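Local coordinates for protein glucosamine kinase (PDB 6HWJ) that phosphorylates D-glucosamine at the expense of ATP to give D-glucosamine 6-phosphate, using magnesium ions as cofactor, at residues 37-42 / 96-101; 78-83 / 132-137; 82-87 / 165-170. All coordinates share one frame; numbering follows the deposited sequence.

In the fold
All three contacts lie on the same side of the chain's centre, in the N-terminal half of the monomer. Contacts 2 and 3 share His-82 and Leu-83 on helix 79-88, and their centres are about 9 Å apart; the centre of contact 1 is about 12 Å from each. Along the chain, strand 34-42, helix 79-88 and strand 98-102 come first, followed by strands 130-134 and 166-172, so the segments of contact 1 alternate with those of the other two. Strands 98-102, 130-134 and 166-172 belong to one six-stranded antiparallel sheet. The N-terminal hairpin and the helix are thereby joined to the sheet that carries Lys-133, a probable ATP-binding residue.

Contact 1 of 3, residues 37-42 / 96-101; sequences ALLDLG and AAFVLE
Ala-97 meets Ala-37 methyl to methyl, CB to CB at 4.3 Å, where the loop ahead of strand 98-102 passes the start of segment 37-42. The next residue, Phe-98, is buried and lies at the centre of the contact. Its CG is anti to the carbonyl carbon (chi1 -60°), which carries the ring over to the opposing strand. Leu-39 CB sits 3.7 Å from the centroid of the Phe-98 ring and only 8° off its normal, a CH-pi contact over the middle of one face. The rim of the ring presses on the backbone: Phe-98 CE1 is 3.3 Å from Leu-38 C, and Leu-38 N lies in the ring plane at its edge, 3.4 Å from Phe-98 CZ. Ala-37 CB comes in obliquely, 3.7 Å from the same CZ.

The two strands belong to different antiparallel sheets. Strand 34-42 pairs with 45-51 in an N-terminal hairpin, which also holds an Asx turn, Gly-42 N bonding to Asp-40 OD1, and a classic bulge in which Leu-41 and Gly-42 face His-45. Strand 98-102 is an outermost strand of the six-stranded sheet. Segments 37-42 and 98-101 run at 39° and no hydrogen bond joins them; side chains of 96-101 pack on both side chains and backbone of 37-42. Further along, Leu-100 reaches Leu-39, CD1 to CD2 at 4.3 Å, while Leu-170 of the adjacent strand touches Leu-39, Phe-98 and Leu-100.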
ATOM      1  N   ALA A  37      -2.100  25.746   8.973  1.00 33.36           N
ATOM      2  CA  ALA A  37      -1.822  25.151  10.275  1.00 29.20           C
ATOM      3  C   ALA A  37      -0.325  24.962  10.387  1.00 28.59           C
ATOM      4  O   ALA A  37       0.361  24.754   9.382  1.00 27.65           O
ATOM      5  CB  ALA A  37      -2.554  23.809  10.444  1.00 30.73           C
ATOM      6  N   LEU A  38       0.175  25.011  11.624  1.00 30.78           N
ATOM      7  CA  LEU A  38       1.617  25.024  11.870  1.00 32.73           C
ATOM      8  C   LEU A  38       1.905  24.305  13.180  1.00 31.04           C
ATOM      9  O   LEU A  38       1.393  24.699  14.236  1.00 29.81           O
ATOM     10  CB  LEU A  38       2.115  26.469  11.912  1.00 34.26           C
ATOM     11  CG  LEU A  38       3.623  26.756  11.915  1.00 35.41           C
ATOM     12  CD1 LEU A  38       4.275  26.285  13.217  1.00 33.99           C
ATOM     13  CD2 LEU A  38       4.270  26.116  10.700  1.00 31.77           C
ATOM     14  N   LEU A  39       2.686  23.234  13.103  1.00 28.75           N
ATOM     15  CA  LEU A  39       3.199  22.538  14.261  1.00 27.47           C
ATOM     16  C   LEU A  39       4.637  22.993  14.497  1.00 29.67           C
ATOM     17  O   LEU A  39       5.524  22.702  13.693  1.00 29.40           O
ATOM     18  CB  LEU A  39       3.144  21.031  14.066  1.00 26.52           C
ATOM     19  CG  LEU A  39       3.784  20.223  15.221  1.00 31.01           C
ATOM     20  CD1 LEU A  39       2.974  20.394  16.496  1.00 33.85           C
ATOM     21  CD2 LEU A  39       3.887  18.765  14.836  1.00 31.84           C
ATOM     22  N   ASP A  40       4.861  23.714  15.591  1.00 30.68           N
ATOM     23  CA  ASP A  40       6.184  24.244  15.913  1.00 30.78           C
ATOM     24  C   ASP A  40       7.016  23.135  16.545  1.00 31.81           C
ATOM     25  O   ASP A  40       6.623  22.563  17.570  1.00 31.76           O
ATOM     26  CB  ASP A  40       6.041  25.435  16.848  1.00 36.36           C
ATOM     27  CG  ASP A  40       7.354  26.193  17.046  1.00 43.41           C
ATOM     28  OD1 ASP A  40       8.439  25.580  16.967  1.00 40.40           O
ATOM     29  OD2 ASP A  40       7.277  27.425  17.280  1.00 51.37           O
ATOM     30  N   LEU A  41       8.157  22.812  15.927  1.00 27.07           N
ATOM     31  CA  LEU A  41       9.022  21.759  16.438  1.00 25.04           C
ATOM     32  C   LEU A  41      10.219  22.305  17.207  1.00 27.89           C
ATOM     33  O   LEU A  41      11.060  21.518  17.639  1.00 33.58           O
ATOM     34  CB  LEU A  41       9.518  20.865  15.295  1.00 26.28           C
ATOM     35  CG  LEU A  41       8.449  20.086  14.527  1.00 27.14           C
ATOM     36  CD1 LEU A  41       9.055  19.426  13.293  1.00 29.05           C
ATOM     37  CD2 LEU A  41       7.786  19.057  15.405  1.00 29.92           C
ATOM     38  N   GLY A  42      10.321  23.612  17.368  1.00 30.29           N
ATOM     39  CA  GLY A  42      11.410  24.229  18.113  1.00 30.49           C
ATOM     40  C   GLY A  42      12.608  24.527  17.253  1.00 28.29           C
ATOM     41  O   GLY A  42      12.843  23.899  16.209  1.00 28.38           O
ATOM     42  N   ALA A  96      -3.933  22.166  18.688  1.00 58.08           N
ATOM     43  CA  ALA A  96      -5.122  21.325  18.606  1.00 57.08           C
ATOM     44  C   ALA A  96      -5.443  20.892  17.182  1.00 52.91           C
ATOM     45  O   ALA A  96      -6.240  19.966  16.993  1.00 55.01           O
ATOM     46  CB  ALA A  96      -6.317  22.065  19.201  1.00 60.23           C
ATOM     47  N   ALA A  97      -4.853  21.536  16.173  1.00 45.70           N
ATOM     48  CA  ALA A  97      -5.053  21.101  14.798  1.00 40.49           C
ATOM     49  C   ALA A  97      -4.349  19.779  14.503  1.00 40.35           C
ATOM     50  O   ALA A  97      -4.683  19.120  13.516  1.00 43.81           O
ATOM     51  CB  ALA A  97      -4.540  22.169  13.837  1.00 40.89           C
ATOM     52  N   PHE A  98      -3.382  19.384  15.331  1.00 34.11           N
ATOM     53  CA  PHE A  98      -2.525  18.252  15.036  1.00 31.67           C
ATOM     54  C   PHE A  98      -2.709  17.172  16.090  1.00 30.65           C
ATOM     55  O   PHE A  98      -3.037  17.457  17.239  1.00 32.68           O
ATOM     56  CB  PHE A  98      -1.052  18.648  14.992  1.00 31.91           C
ATOM     57  CG  PHE A  98      -0.723  19.697  13.954  1.00 28.60           C
ATOM     58  CD1 PHE A  98      -0.747  21.045  14.276  1.00 30.29           C
ATOM     59  CD2 PHE A  98      -0.363  19.324  12.676  1.00 29.08           C
ATOM     60  CE1 PHE A  98      -0.428  22.005  13.327  1.00 29.26           C
ATOM     61  CE2 PHE A  98      -0.033  20.282  11.724  1.00 31.54           C
ATOM     62  CZ  PHE A  98      -0.076  21.619  12.048  1.00 30.81           C
ATOM     63  N   VAL A  99      -2.481  15.929  15.681  1.00 26.64           N
ATOM     64  CA  VAL A  99      -2.366  14.798  16.591  1.00 27.69           C
ATOM     65  C   VAL A  99      -0.995  14.174  16.360  1.00 28.14           C
ATOM     66  O   VAL A  99      -0.691  13.739  15.244  1.00 25.95           O
ATOM     67  CB  VAL A  99      -3.483  13.775  16.370  1.00 31.17           C
ATOM     68  CG1 VAL A  99      -3.208  12.499  17.177  1.00 33.53           C
ATOM     69  CG2 VAL A  99      -4.815  14.361  16.789  1.00 33.48           C
ATOM     70  N   LEU A 100      -0.171  14.157  17.403  1.00 31.96           N
ATOM     71  CA  LEU A 100       1.135  13.502  17.400  1.00 34.78           C
ATOM     72  C   LEU A 100       0.991  12.232  18.228  1.00 34.91           C
ATOM     73  O   LEU A 100       0.788  12.303  19.445  1.00 38.52           O
ATOM     74  CB  LEU A 100       2.205  14.405  18.000  1.00 40.19           C
ATOM     75  CG  LEU A 100       3.260  15.037  17.107  1.00 49.90           C
ATOM     76  CD1 LEU A 100       4.283  15.782  17.968  1.00 54.52           C
ATOM     77  CD2 LEU A 100       3.953  14.014  16.237  1.00 52.47           C
ATOM     78  N   GLU A 101       1.090  11.071  17.589  1.00 31.86           N
ATOM     79  CA  GLU A 101       0.979   9.802  18.301  1.00 33.51           C
ATOM     80  C   GLU A 101       2.347   9.125  18.300  1.00 29.79           C
ATOM     81  O   GLU A 101       2.896   8.821  17.234  1.00 29.54           O
ATOM     82  CB  GLU A 101      -0.078   8.898  17.667  1.00 38.43           C
ATOM     83  CG  GLU A 101      -0.319   7.610  18.449  1.00 50.52           C
ATOM     84  CD  GLU A 101      -1.581   6.874  18.011  1.00 59.92           C
ATOM     85  OE1 GLU A 101      -2.151   7.223  16.954  1.00 62.00           O
ATOM     86  OE2 GLU A 101      -2.002   5.945  18.734  1.00 63.77           O
TER

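Contact 2 of 3, residues 78-83 / 132-137; sequences GTAEHL and VKWAVR
Thr-79, in the first turn of helix 79-88, lays its methyl against the indole of Trp-134, CG2 to CZ2 at 4.2 Å, the two side chains crossing at about a right angle. With chi1 at -57°, OG1 lies beside the backbone N and CG2 is the branch anti to it; OG1 hydrogen-bonds to His-45 ND1 and Ser-73 OG, so the polar end of this buried residue is satisfied away from the tryptophan. At Ala-80 the helix backbone itself meets the indole: CA is 4.0 Å from Trp-134 CZ2, and Ala-80 CB lies 4.0 Å from Val-132 CG2.

Segment 79-83 crosses 132-134 at 108°, and the helix packs on one face of the six-stranded sheet. Val-132 and Trp-134 serve that face, whereas the CB of Lys-133, inferred to bind ATP, points away from the helix. A lysine on this strand is consistent with the ATP-binding lobe of protein-kinase-like folds.

One turn on, His-82 N and ring ND1 both bond to O of the N-cap residue Gly-78, from opposite faces of the carbonyl plane; the ND1 to O distance, 2.5 Å, is unusually short and doubtful in detail. Leu-83 CD2 touches both strand residues, 3.8 Å from Val-132 CG1 and 3.9 Å from Trp-134 CH2. That same CG1 lies 3.9 Å above the Trp-134 indole plane, offset toward the rim, with Ala-182 of the neighbouring strand touching Leu-83 and Trp-134.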
ATOM      1  N   GLY A  78      17.769  19.034   9.793  1.00 29.69           N
ATOM      2  CA  GLY A  78      17.373  18.629  11.129  1.00 28.52           C
ATOM      3  C   GLY A  78      15.877  18.676  11.422  1.00 27.44           C
ATOM      4  O   GLY A  78      15.485  18.463  12.576  1.00 30.11           O
ATOM      5  N   THR A  79      15.040  18.913  10.430  1.00 27.02           N
ATOM      6  CA  THR A  79      13.604  19.001  10.690  1.00 27.48           C
ATOM      7  C   THR A  79      12.990  17.625  10.934  1.00 26.12           C
ATOM      8  O   THR A  79      12.122  17.477  11.801  1.00 27.55           O
ATOM      9  CB  THR A  79      12.898  19.704   9.529  1.00 26.21           C
ATOM     10  OG1 THR A  79      13.462  21.005   9.325  1.00 28.46           O
ATOM     11  CG2 THR A  79      11.418  19.848   9.839  1.00 25.76           C
ATOM     12  N   ALA A  80      13.424  16.617  10.177  1.00 26.95           N
ATOM     13  CA  ALA A  80      12.994  15.246  10.429  1.00 29.21           C
ATOM     14  C   ALA A  80      13.475  14.789  11.796  1.00 28.93           C
ATOM     15  O   ALA A  80      12.745  14.138  12.540  1.00 28.47           O
ATOM     16  CB  ALA A  80      13.531  14.317   9.338  1.00 26.09           C
ATOM     17  N   GLU A  81      14.716  15.133  12.135  1.00 28.20           N
ATOM     18  CA  GLU A  81      15.250  14.917  13.470  1.00 30.35           C
ATOM     19  C   GLU A  81      14.368  15.539  14.531  1.00 26.99           C
ATOM     20  O   GLU A  81      14.104  14.916  15.568  1.00 27.07           O
ATOM     21  CB  GLU A  81      16.672  15.511  13.509  1.00 34.59           C
ATOM     22  CG  GLU A  81      17.426  15.354  14.743  1.00 44.08           C
ATOM     23  CD  GLU A  81      18.838  15.930  14.579  1.00 49.59           C
ATOM     24  OE1 GLU A  81      19.220  16.790  15.397  1.00 51.16           O
ATOM     25  OE2 GLU A  81      19.523  15.532  13.604  1.00 43.93           O
ATOM     26  N   HIS A  82      13.910  16.779  14.303  1.00 26.86           N
ATOM     27  CA  HIS A  82      13.084  17.447  15.303  1.00 27.61           C
ATOM     28  C   HIS A  82      11.684  16.844  15.383  1.00 26.82           C
ATOM     29  O   HIS A  82      11.061  16.857  16.452  1.00 29.10           O
ATOM     30  CB  HIS A  82      13.006  18.941  15.006  1.00 30.61           C
ATOM     31  CG  HIS A  82      14.224  19.694  15.449  1.00 31.90           C
ATOM     32  ND1 HIS A  82      15.462  19.514  14.861  1.00 34.00           N
ATOM     33  CD2 HIS A  82      14.415  20.571  16.466  1.00 34.19           C
ATOM     34  CE1 HIS A  82      16.356  20.267  15.480  1.00 33.05           C
ATOM     35  NE2 HIS A  82      15.748  20.912  16.462  1.00 33.86           N
ATOM     36  N   LEU A  83      11.168  16.317  14.280  1.00 25.92           N
ATOM     37  CA  LEU A  83       9.901  15.594  14.365  1.00 28.74           C
ATOM     38  C   LEU A  83      10.059  14.344  15.230  1.00 25.71           C
ATOM     39  O   LEU A  83       9.214  14.060  16.086  1.00 26.70           O
ATOM     40  CB  LEU A  83       9.408  15.226  12.972  1.00 25.15           C
ATOM     41  CG  LEU A  83       8.117  14.376  12.968  1.00 28.03           C
ATOM     42  CD1 LEU A  83       6.936  15.201  13.424  1.00 28.90           C
ATOM     43  CD2 LEU A  83       7.854  13.797  11.595  1.00 27.13           C
ATOM     44  N   VAL A 132      11.556   8.804   8.287  1.00 25.67           N
ATOM     45  CA  VAL A 132      10.511   9.806   8.321  1.00 25.23           C
ATOM     46  C   VAL A 132      10.025   9.987   6.888  1.00 26.17           C
ATOM     47  O   VAL A 132      10.819  10.280   5.983  1.00 26.52           O
ATOM     48  CB  VAL A 132      11.015  11.140   8.881  1.00 28.99           C
ATOM     49  CG1 VAL A 132       9.908  12.213   8.761  1.00 24.90           C
ATOM     50  CG2 VAL A 132      11.492  10.986  10.309  1.00 31.11           C
ATOM     51  N   LYS A 133       8.732   9.824   6.687  1.00 27.57           N
ATOM     52  CA  LYS A 133       8.105   9.970   5.374  1.00 27.63           C
ATOM     53  C   LYS A 133       7.129  11.127   5.484  1.00 27.17           C
ATOM     54  O   LYS A 133       6.129  11.014   6.206  1.00 27.59           O
ATOM     55  CB  LYS A 133       7.394   8.689   4.962  1.00 33.80           C
ATOM     56  CG  LYS A 133       6.725   8.769   3.594  1.00 41.69           C
ATOM     57  CD  LYS A 133       6.111   7.421   3.222  1.00 50.97           C
ATOM     58  CE  LYS A 133       5.505   7.448   1.822  1.00 59.88           C
ATOM     59  NZ  LYS A 133       4.779   6.182   1.506  1.00 65.47           N
ATOM     60  N   TRP A 134       7.432  12.226   4.787  1.00 24.54           N
ATOM     61  CA  TRP A 134       6.539  13.363   4.712  1.00 26.61           C
ATOM     62  C   TRP A 134       5.483  13.132   3.639  1.00 28.76           C
ATOM     63  O   TRP A 134       5.811  12.807   2.495  1.00 28.64           O
ATOM     64  CB  TRP A 134       7.298  14.645   4.352  1.00 28.06           C
ATOM     65  CG  TRP A 134       8.393  15.025   5.287  1.00 26.81           C
ATOM     66  CD1 TRP A 134       9.737  14.894   5.064  1.00 26.02           C
ATOM     67  CD2 TRP A 134       8.248  15.590   6.583  1.00 24.54           C
ATOM     68  NE1 TRP A 134      10.435  15.359   6.153  1.00 26.36           N
ATOM     69  CE2 TRP A 134       9.546  15.789   7.100  1.00 26.55           C
ATOM     70  CE3 TRP A 134       7.150  15.960   7.358  1.00 24.49           C
ATOM     71  CZ2 TRP A 134       9.771  16.327   8.357  1.00 25.93           C
ATOM     72  CZ3 TRP A 134       7.369  16.500   8.606  1.00 27.83           C
ATOM     73  CH2 TRP A 134       8.679  16.682   9.100  1.00 28.71           C
ATOM     74  N   ALA A 135       4.224  13.316   3.996  1.00 29.10           N
ATOM     75  CA  ALA A 135       3.208  13.526   2.981  1.00 33.23           C
ATOM     76  C   ALA A 135       3.596  14.799   2.242  1.00 37.50           C
ATOM     77  O   ALA A 135       4.313  15.661   2.778  1.00 41.92           O
ATOM     78  CB  ALA A 135       1.824  13.639   3.605  1.00 34.12           C
ATOM     79  N   VAL A 136       3.201  14.888   0.993  1.00 30.51           N
ATOM     80  CA  VAL A 136       3.480  16.094   0.211  1.00 33.84           C
ATOM     81  C   VAL A 136       2.141  16.736  -0.144  1.00 35.53           C
ATOM     82  O   VAL A 136       1.692  17.685   0.515  1.00 34.48           O
ATOM     83  CB  VAL A 136       4.314  15.762  -1.033  1.00 37.22           C
ATOM     84  CG1 VAL A 136       4.540  17.012  -1.880  1.00 38.54           C
ATOM     85  CG2 VAL A 136       5.640  15.155  -0.623  1.00 37.35           C
ATOM     86  N   ARG A 137       1.478  16.207  -1.162  1.00 37.96           N
ATOM     87  CA  ARG A 137       0.158  16.704  -1.539  1.00 40.01           C
ATOM     88  C   ARG A 137      -0.883  16.105  -0.602  1.00 32.15           C
ATOM     89  O   ARG A 137      -0.876  14.906  -0.339  1.00 29.87           O
ATOM     90  CB  ARG A 137      -0.142  16.349  -2.997  1.00 55.13           C
ATOM     91  CG  ARG A 137      -1.468  16.860  -3.513  1.00 70.29           C
ATOM     92  CD  ARG A 137      -1.523  18.376  -3.550  1.00 82.71           C
ATOM     93  NE  ARG A 137      -2.779  18.850  -4.133  1.00 93.23           N
ATOM     94  CZ  ARG A 137      -2.981  19.039  -5.436  1.00100.52           C
ATOM     95  NH1 ARG A 137      -2.012  18.795  -6.310  1.00101.96           N
ATOM     96  NH2 ARG A 137      -4.159  19.473  -5.863  1.00104.18           N
TER

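Contact 3 of 3, residues 82-87 / 165-170; sequences HLVAAL and RPWGLL
A classic beta bulge on strand 166-172, where Trp-167 and Gly-168 both face Val-184, receives the second half of helix 79-88. Leu-87 occupies it: its CD1 is 3.6 Å from Gly-168 CA, and its CD2 lies 4.0 Å from that same CA. With no side chain at Gly-168, the branched end of the leucine rests directly on the strand backbone. In Leu-87, chi1 of -65° directs the branch to Gly-168, and chi2 of 176° places CD1 nearer to it than CD2.

To one side of Leu-87, Val-84 CG1 meets the six-membered ring of Trp-167 at its edge, near the ring plane and 4.0 Å from both CE3 and CZ3. Toward the C-terminal end of segment 165-170, Leu-83 extends CD1 to Leu-170 CD2 at 4.1 Å, the two leucines approaching obliquely. These contacts are apolar, and no hydrogen bond joins the segments. Trp-167 also approaches to about 4 Å, side chain to side chain, Ala-186, which is inferred to bind ATP. The 102° between segments 82-87 and 166-170, with Leu-83 and Leu-87 pointing toward the strand, describes a helix laid across one face of an antiparallel sheet, here in what is probably the nucleotide-binding lobe.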
ATOM      1  N   HIS A  82      13.910  16.779  14.303  1.00 26.86           N
ATOM      2  CA  HIS A  82      13.084  17.447  15.303  1.00 27.61           C
ATOM      3  C   HIS A  82      11.684  16.844  15.383  1.00 26.82           C
ATOM      4  O   HIS A  82      11.061  16.857  16.452  1.00 29.10           O
ATOM      5  CB  HIS A  82      13.006  18.941  15.006  1.00 30.61           C
ATOM      6  CG  HIS A  82      14.224  19.694  15.449  1.00 31.90           C
ATOM      7  ND1 HIS A  82      15.462  19.514  14.861  1.00 34.00           N
ATOM      8  CD2 HIS A  82      14.415  20.571  16.466  1.00 34.19           C
ATOM      9  CE1 HIS A  82      16.356  20.267  15.480  1.00 33.05           C
ATOM     10  NE2 HIS A  82      15.748  20.912  16.462  1.00 33.86           N
ATOM     11  N   LEU A  83      11.168  16.317  14.280  1.00 25.92           N
ATOM     12  CA  LEU A  83       9.901  15.594  14.365  1.00 28.74           C
ATOM     13  C   LEU A  83      10.059  14.344  15.230  1.00 25.71           C
ATOM     14  O   LEU A  83       9.214  14.060  16.086  1.00 26.70           O
ATOM     15  CB  LEU A  83       9.408  15.226  12.972  1.00 25.15           C
ATOM     16  CG  LEU A  83       8.117  14.376  12.968  1.00 28.03           C
ATOM     17  CD1 LEU A  83       6.936  15.201  13.424  1.00 28.90           C
ATOM     18  CD2 LEU A  83       7.854  13.797  11.595  1.00 27.13           C
ATOM     19  N   VAL A  84      11.137  13.601  15.028  1.00 25.92           N
ATOM     20  CA  VAL A  84      11.378  12.412  15.838  1.00 26.15           C
ATOM     21  C   VAL A  84      11.525  12.788  17.309  1.00 30.30           C
ATOM     22  O   VAL A  84      10.984  12.117  18.188  1.00 31.88           O
ATOM     23  CB  VAL A  84      12.607  11.662  15.320  1.00 30.98           C
ATOM     24  CG1 VAL A  84      12.951  10.505  16.241  1.00 29.52           C
ATOM     25  CG2 VAL A  84      12.331  11.162  13.895  1.00 32.01           C
ATOM     26  N   ALA A  85      12.210  13.898  17.595  1.00 30.27           N
ATOM     27  CA  ALA A  85      12.375  14.317  18.985  1.00 33.74           C
ATOM     28  C   ALA A  85      11.034  14.671  19.611  1.00 35.09           C
ATOM     29  O   ALA A  85      10.781  14.337  20.774  1.00 36.76           O
ATOM     30  CB  ALA A  85      13.351  15.504  19.066  1.00 34.64           C
ATOM     31  N   ALA A  86      10.149  15.330  18.851  1.00 31.48           N
ATOM     32  CA  ALA A  86       8.832  15.652  19.380  1.00 34.06           C
ATOM     33  C   ALA A  86       8.025  14.395  19.690  1.00 37.10           C
ATOM     34  O   ALA A  86       7.143  14.425  20.551  1.00 35.80           O
ATOM     35  CB  ALA A  86       8.050  16.525  18.396  1.00 32.57           C
ATOM     36  N   LEU A  87       8.312  13.287  19.012  1.00 41.28           N
ATOM     37  CA  LEU A  87       7.640  12.029  19.337  1.00 48.31           C
ATOM     38  C   LEU A  87       8.124  11.477  20.669  1.00 54.18           C
ATOM     39  O   LEU A  87       7.320  11.168  21.554  1.00 56.39           O
ATOM     40  CB  LEU A  87       7.883  11.005  18.231  1.00 48.67           C
ATOM     41  CG  LEU A  87       7.280  11.340  16.868  1.00 46.48           C
ATOM     42  CD1 LEU A  87       7.701  10.286  15.855  1.00 50.37           C
ATOM     43  CD2 LEU A  87       5.797  11.437  16.971  1.00 45.65           C
ATOM     44  N   ARG A 165       8.632  -1.416  12.736  1.00 25.65           N
ATOM     45  CA  ARG A 165       8.083  -0.950  13.992  1.00 27.48           C
ATOM     46  C   ARG A 165       7.681   0.527  13.861  1.00 23.17           C
ATOM     47  O   ARG A 165       8.498   1.350  13.443  1.00 25.21           O
ATOM     48  CB  ARG A 165       9.099  -1.111  15.132  1.00 29.63           C
ATOM     49  CG  ARG A 165       8.540  -0.653  16.481  1.00 40.25           C
ATOM     50  CD  ARG A 165       9.637  -0.230  17.438  1.00 51.75           C
ATOM     51  NE  ARG A 165      10.261  -1.366  18.109  1.00 60.43           N
ATOM     52  CZ  ARG A 165       9.883  -1.848  19.291  1.00 65.32           C
ATOM     53  NH1 ARG A 165      10.525  -2.884  19.808  1.00 67.60           N
ATOM     54  NH2 ARG A 165       8.869  -1.306  19.949  1.00 65.97           N
ATOM     55  N   PRO A 166       6.447   0.890  14.199  1.00 24.60           N
ATOM     56  CA  PRO A 166       6.070   2.305  14.179  1.00 26.70           C
ATOM     57  C   PRO A 166       6.676   3.040  15.357  1.00 25.23           C
ATOM     58  O   PRO A 166       6.640   2.560  16.491  1.00 24.65           O
ATOM     59  CB  PRO A 166       4.539   2.270  14.261  1.00 29.07           C
ATOM     60  CG  PRO A 166       4.262   1.032  15.021  1.00 32.87           C
ATOM     61  CD  PRO A 166       5.309   0.027  14.593  1.00 29.86           C
ATOM     62  N   TRP A 167       7.238   4.210  15.064  1.00 22.26           N
ATOM     63  CA  TRP A 167       7.713   5.146  16.064  1.00 25.45           C
ATOM     64  C   TRP A 167       6.716   6.258  16.337  1.00 25.02           C
ATOM     65  O   TRP A 167       6.522   6.648  17.488  1.00 25.77           O
ATOM     66  CB  TRP A 167       9.030   5.791  15.608  1.00 24.03           C
ATOM     67  CG  TRP A 167      10.233   4.895  15.643  1.00 25.36           C
ATOM     68  CD1 TRP A 167      10.268   3.549  15.423  1.00 22.41           C
ATOM     69  CD2 TRP A 167      11.584   5.301  15.900  1.00 24.88           C
ATOM     70  NE1 TRP A 167      11.553   3.090  15.527  1.00 27.41           N
ATOM     71  CE2 TRP A 167      12.385   4.141  15.821  1.00 27.32           C
ATOM     72  CE3 TRP A 167      12.191   6.528  16.189  1.00 26.57           C
ATOM     73  CZ2 TRP A 167      13.758   4.173  16.011  1.00 25.80           C
ATOM     74  CZ3 TRP A 167      13.560   6.564  16.398  1.00 28.66           C
ATOM     75  CH2 TRP A 167      14.332   5.392  16.311  1.00 31.38           C
ATOM     76  N   GLY A 168       6.088   6.793  15.287  1.00 24.71           N
ATOM     77  CA  GLY A 168       5.105   7.832  15.493  1.00 23.36           C
ATOM     78  C   GLY A 168       4.366   8.164  14.220  1.00 23.23           C
ATOM     79  O   GLY A 168       4.789   7.815  13.109  1.00 22.77           O
ATOM     80  N   LEU A 169       3.260   8.871  14.413  1.00 23.93           N
ATOM     81  CA  LEU A 169       2.433   9.381  13.343  1.00 22.46           C
ATOM     82  C   LEU A 169       2.056  10.821  13.643  1.00 24.21           C
ATOM     83  O   LEU A 169       1.698  11.150  14.780  1.00 25.58           O
ATOM     84  CB  LEU A 169       1.157   8.545  13.209  1.00 24.12           C
ATOM     85  CG  LEU A 169       1.371   7.074  12.876  1.00 27.45           C
ATOM     86  CD1 LEU A 169       0.086   6.299  13.091  1.00 28.30           C
ATOM     87  CD2 LEU A 169       1.873   6.952  11.450  1.00 27.24           C
ATOM     88  N   LEU A 170       2.125  11.670  12.624  1.00 24.11           N
ATOM     89  CA  LEU A 170       1.639  13.044  12.707  1.00 24.06           C
ATOM     90  C   LEU A 170       0.445  13.183  11.778  1.00 24.23           C
ATOM     91  O   LEU A 170       0.568  12.947  10.568  1.00 23.99           O
ATOM     92  CB  LEU A 170       2.719  14.047  12.322  1.00 23.85           C
ATOM     93  CG  LEU A 170       2.255  15.502  12.221  1.00 24.61           C
ATOM     94  CD1 LEU A 170       1.722  15.975  13.580  1.00 25.14           C
ATOM     95  CD2 LEU A 170       3.358  16.420  11.727  1.00 28.26           C
TER